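Local coordinates for GrpU microcompartment shell protein (Pectobacterium wasabiae, PDB 4OLP), which forms part of the shell of a glycyl-radical type bacterial microcompartment and probably carries an iron-sulfur cluster that could serve electron transport, at residues B[76-81]-B[86-91]. Residues are numbered along the deposited sequence; the frame is centred on the assembly and turned at random.
Sequences LAIFGE and NEAMRI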
ATOM      1  N   LEU B  76     -13.900  11.314  -1.886  1.00 80.93           N
ATOM      2  CA  LEU B  76     -14.836  12.150  -1.161  1.00 77.94           C
ATOM      3  C   LEU B  76     -16.216  11.813  -1.683  1.00 78.30           C
ATOM      4  O   LEU B  76     -16.401  11.599  -2.895  1.00 74.33           O
ATOM      5  CB  LEU B  76     -14.552  13.628  -1.425  1.00 78.54           C
ATOM      6  CG  LEU B  76     -15.458  14.669  -0.760  1.00 78.96           C
ATOM      7  CD1 LEU B  76     -15.354  14.692   0.759  1.00 80.99           C
ATOM      8  CD2 LEU B  76     -15.114  16.037  -1.327  1.00 83.81           C
ATOM      9  N   ALA B  77     -17.169  11.740  -0.763  1.00 74.99           N
ATOM     10  CA  ALA B  77     -18.548  11.483  -1.113  1.00 70.90           C
ATOM     11  C   ALA B  77     -19.319  12.696  -0.666  1.00 68.31           C
ATOM     12  O   ALA B  77     -19.092  13.174   0.422  1.00 70.52           O
ATOM     13  CB  ALA B  77     -19.050  10.229  -0.419  1.00 71.76           C
ATOM     14  N   ILE B  78     -20.197  13.201  -1.537  1.00 73.33           N
ATOM     15  CA  ILE B  78     -21.015  14.372  -1.276  1.00 69.05           C
ATOM     16  C   ILE B  78     -22.467  13.942  -1.357  1.00 71.38           C
ATOM     17  O   ILE B  78     -22.927  13.464  -2.395  1.00 73.66           O
ATOM     18  CB  ILE B  78     -20.715  15.466  -2.287  1.00 76.29           C
ATOM     19  CG1 ILE B  78     -19.409  16.135  -1.911  1.00 82.88           C
ATOM     20  CG2 ILE B  78     -21.758  16.574  -2.284  1.00 78.82           C
ATOM     21  CD1 ILE B  78     -18.585  16.509  -3.125  1.00 94.44           C
ATOM     22  N   PHE B  79     -23.171  14.065  -0.238  1.00 72.24           N
ATOM     23  CA  PHE B  79     -24.539  13.610  -0.147  1.00 73.48           C
ATOM     24  C   PHE B  79     -25.422  14.797  -0.005  1.00 73.25           C
ATOM     25  O   PHE B  79     -25.146  15.696   0.806  1.00 72.03           O
ATOM     26  CB  PHE B  79     -24.768  12.750   1.085  1.00 76.88           C
ATOM     27  CG  PHE B  79     -23.805  11.632   1.240  1.00 76.89           C
ATOM     28  CD1 PHE B  79     -22.570  11.832   1.849  1.00 80.25           C
ATOM     29  CD2 PHE B  79     -24.151  10.374   0.843  1.00 82.06           C
ATOM     30  CE1 PHE B  79     -21.678  10.797   2.020  1.00 83.91           C
ATOM     31  CE2 PHE B  79     -23.272   9.320   1.015  1.00 83.31           C
ATOM     32  CZ  PHE B  79     -22.030   9.527   1.593  1.00 84.84           C
ATOM     33  N   GLY B  80     -26.495  14.807  -0.783  1.00 74.79           N
ATOM     34  CA  GLY B  80     -27.448  15.880  -0.675  1.00 73.18           C
ATOM     35  C   GLY B  80     -28.446  15.874  -1.789  1.00 71.51           C
ATOM     36  O   GLY B  80     -28.764  14.827  -2.373  1.00 59.49           O
ATOM     37  N   GLU B  81     -28.973  17.069  -2.032  1.00 75.39           N
ATOM     38  CA  GLU B  81     -30.017  17.283  -2.997  1.00 77.92           C
ATOM     39  C   GLU B  81     -29.378  17.482  -4.372  1.00 80.64           C
ATOM     40  O   GLU B  81     -28.214  17.899  -4.470  1.00 74.82           O
ATOM     41  CB  GLU B  81     -30.812  18.500  -2.578  1.00 79.88           C
ATOM     42  CG  GLU B  81     -31.679  18.254  -1.363  1.00 83.12           C
ATOM     43  CD  GLU B  81     -31.564  19.360  -0.304  1.00 91.33           C
ATOM     44  OE1 GLU B  81     -32.228  20.379  -0.456  1.00 81.07           O
ATOM     45  OE2 GLU B  81     -30.811  19.233   0.700  1.00104.39           O
ATOM     46  N   ASN B  86     -24.684  18.549  -7.666  1.00 73.15           N
ATOM     47  CA  ASN B  86     -24.214  18.996  -8.976  1.00 76.84           C
ATOM     48  C   ASN B  86     -23.414  20.264  -8.912  1.00 79.67           C
ATOM     49  O   ASN B  86     -22.369  20.380  -9.555  1.00 88.45           O
ATOM     50  CB  ASN B  86     -25.374  19.240  -9.914  1.00 76.13           C
ATOM     51  CG  ASN B  86     -25.952  17.963 -10.446  1.00 79.18           C
ATOM     52  OD1 ASN B  86     -25.229  17.061 -10.875  1.00 83.38           O
ATOM     53  ND2 ASN B  86     -27.260  17.886 -10.446  1.00 82.03           N
ATOM     54  N   GLU B  87     -23.899  21.220  -8.140  1.00 79.62           N
ATOM     55  CA  GLU B  87     -23.149  22.416  -7.948  1.00 88.46           C
ATOM     56  C   GLU B  87     -21.770  22.125  -7.386  1.00 90.82           C
ATOM     57  O   GLU B  87     -20.810  22.716  -7.842  1.00 93.58           O
ATOM     58  CB  GLU B  87     -23.861  23.343  -7.009  1.00 99.83           C
ATOM     59  CG  GLU B  87     -23.067  24.625  -6.814  1.00117.15           C
ATOM     60  CD  GLU B  87     -23.713  25.659  -5.910  1.00138.27           C
ATOM     61  OE1 GLU B  87     -24.688  25.381  -5.174  1.00158.37           O
ATOM     62  OE2 GLU B  87     -23.206  26.788  -5.931  1.00158.63           O
ATOM     63  N   ALA B  88     -21.688  21.233  -6.392  1.00 94.06           N
ATOM     64  CA  ALA B  88     -20.440  20.945  -5.711  1.00 85.92           C
ATOM     65  C   ALA B  88     -19.450  20.309  -6.669  1.00 87.59           C
ATOM     66  O   ALA B  88     -18.304  20.716  -6.723  1.00 88.90           O
ATOM     67  CB  ALA B  88     -20.693  20.041  -4.512  1.00 83.81           C
ATOM     68  N   MET B  89     -19.906  19.338  -7.452  1.00 91.76           N
ATOM     69  CA  MET B  89     -19.038  18.645  -8.419  1.00 97.24           C
ATOM     70  C   MET B  89     -18.511  19.592  -9.481  1.00 97.80           C
ATOM     71  O   MET B  89     -17.381  19.447  -9.951  1.00100.18           O
ATOM     72  CB  MET B  89     -19.781  17.502  -9.109  1.00100.74           C
ATOM     73  CG  MET B  89     -20.286  16.432  -8.166  1.00102.63           C
ATOM     74  SD  MET B  89     -19.011  15.673  -7.163  1.00113.31           S
ATOM     75  CE  MET B  89     -18.496  14.356  -8.260  1.00123.34           C
ATOM     76  N   ARG B  90     -19.343  20.561  -9.846  1.00100.07           N
ATOM     77  CA  ARG B  90     -18.957  21.608 -10.761  1.00 98.26           C
ATOM     78  C   ARG B  90     -17.828  22.459 -10.179  1.00 93.98           C
ATOM     79  O   ARG B  90     -16.766  22.578 -10.774  1.00 94.65           O
ATOM     80  CB  ARG B  90     -20.146  22.513 -11.040  1.00104.74           C
ATOM     81  CG  ARG B  90     -20.173  22.900 -12.492  1.00115.56           C
ATOM     82  CD  ARG B  90     -20.845  24.233 -12.691  1.00120.39           C
ATOM     83  NE  ARG B  90     -20.061  25.356 -12.147  1.00121.11           N
ATOM     84  CZ  ARG B  90     -20.402  26.089 -11.086  1.00117.86           C
ATOM     85  NH1 ARG B  90     -21.530  25.847 -10.417  1.00112.83           N
ATOM     86  NH2 ARG B  90     -19.608  27.081 -10.681  1.00116.23           N
ATOM     87  N   ILE B  91     -18.064  23.019  -8.991  1.00 88.08           N
ATOM     88  CA  ILE B  91     -17.077  23.824  -8.270  1.00 86.34           C
ATOM     89  C   ILE B  91     -15.742  23.102  -8.134  1.00 91.99           C
ATOM     90  O   ILE B  91     -14.686  23.726  -8.160  1.00 98.80           O
ATOM     91  CB  ILE B  91     -17.591  24.175  -6.862  1.00 86.31           C
ATOM     92  CG1 ILE B  91     -18.784  25.130  -6.961  1.00 90.92           C
ATOM     93  CG2 ILE B  91     -16.488  24.741  -5.980  1.00 86.15           C
ATOM     94  CD1 ILE B  91     -19.070  25.980  -5.736  1.00 96.58           C
TER
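I78 meets helix 82-92 with both of its branches, one for each of two consecutive helical residues. Its CD1 lies 4.1 Å from SD of M89, and its CG2 faces CB of A88 at 4.3 Å. The split follows from the first torsion: CG2 is anti to the backbone N, while CG1 falls beside that N (chi1 -77°) and carries CD1 to the sulfur. A88 points its methyl toward the strand, and of all the CA pairs across the contact, CA of I78 and CA of A88 are the closest, at 8.0 Å. M89 leaves the helix at a slant instead. Its chain bends at chi2 (-57°) and again at chi3 (-88°), which brings the thioether back toward the strand, and the sulfur end of M89 runs past I78, the two side chains heading opposite ways. All of this is apolar contact at van der Waals distance, and the buried area is small, 120 Å² for both sides together.

Strand 74-80 runs through the turn at E81, the N-cap residue, directly into helix 82-92, which folds back over the same strand. This β-α unit belongs to the BMC domain, the α/β fold of microcompartment shell proteins, and the strand is an inner one of the antiparallel sheet. Its backbone is bonded to both neighbours, I78 to G38 and F79 to A61, so the isoleucine is presented from a fixed backbone. V60 and V62 of the neighbouring strand 60-65 touch the side chain of I78. M89 has further neighbours in I40 of strand 36-42 and in K3 and I5 of strand 3-7. On the other face of the sheet F79 packs against L29 and I34.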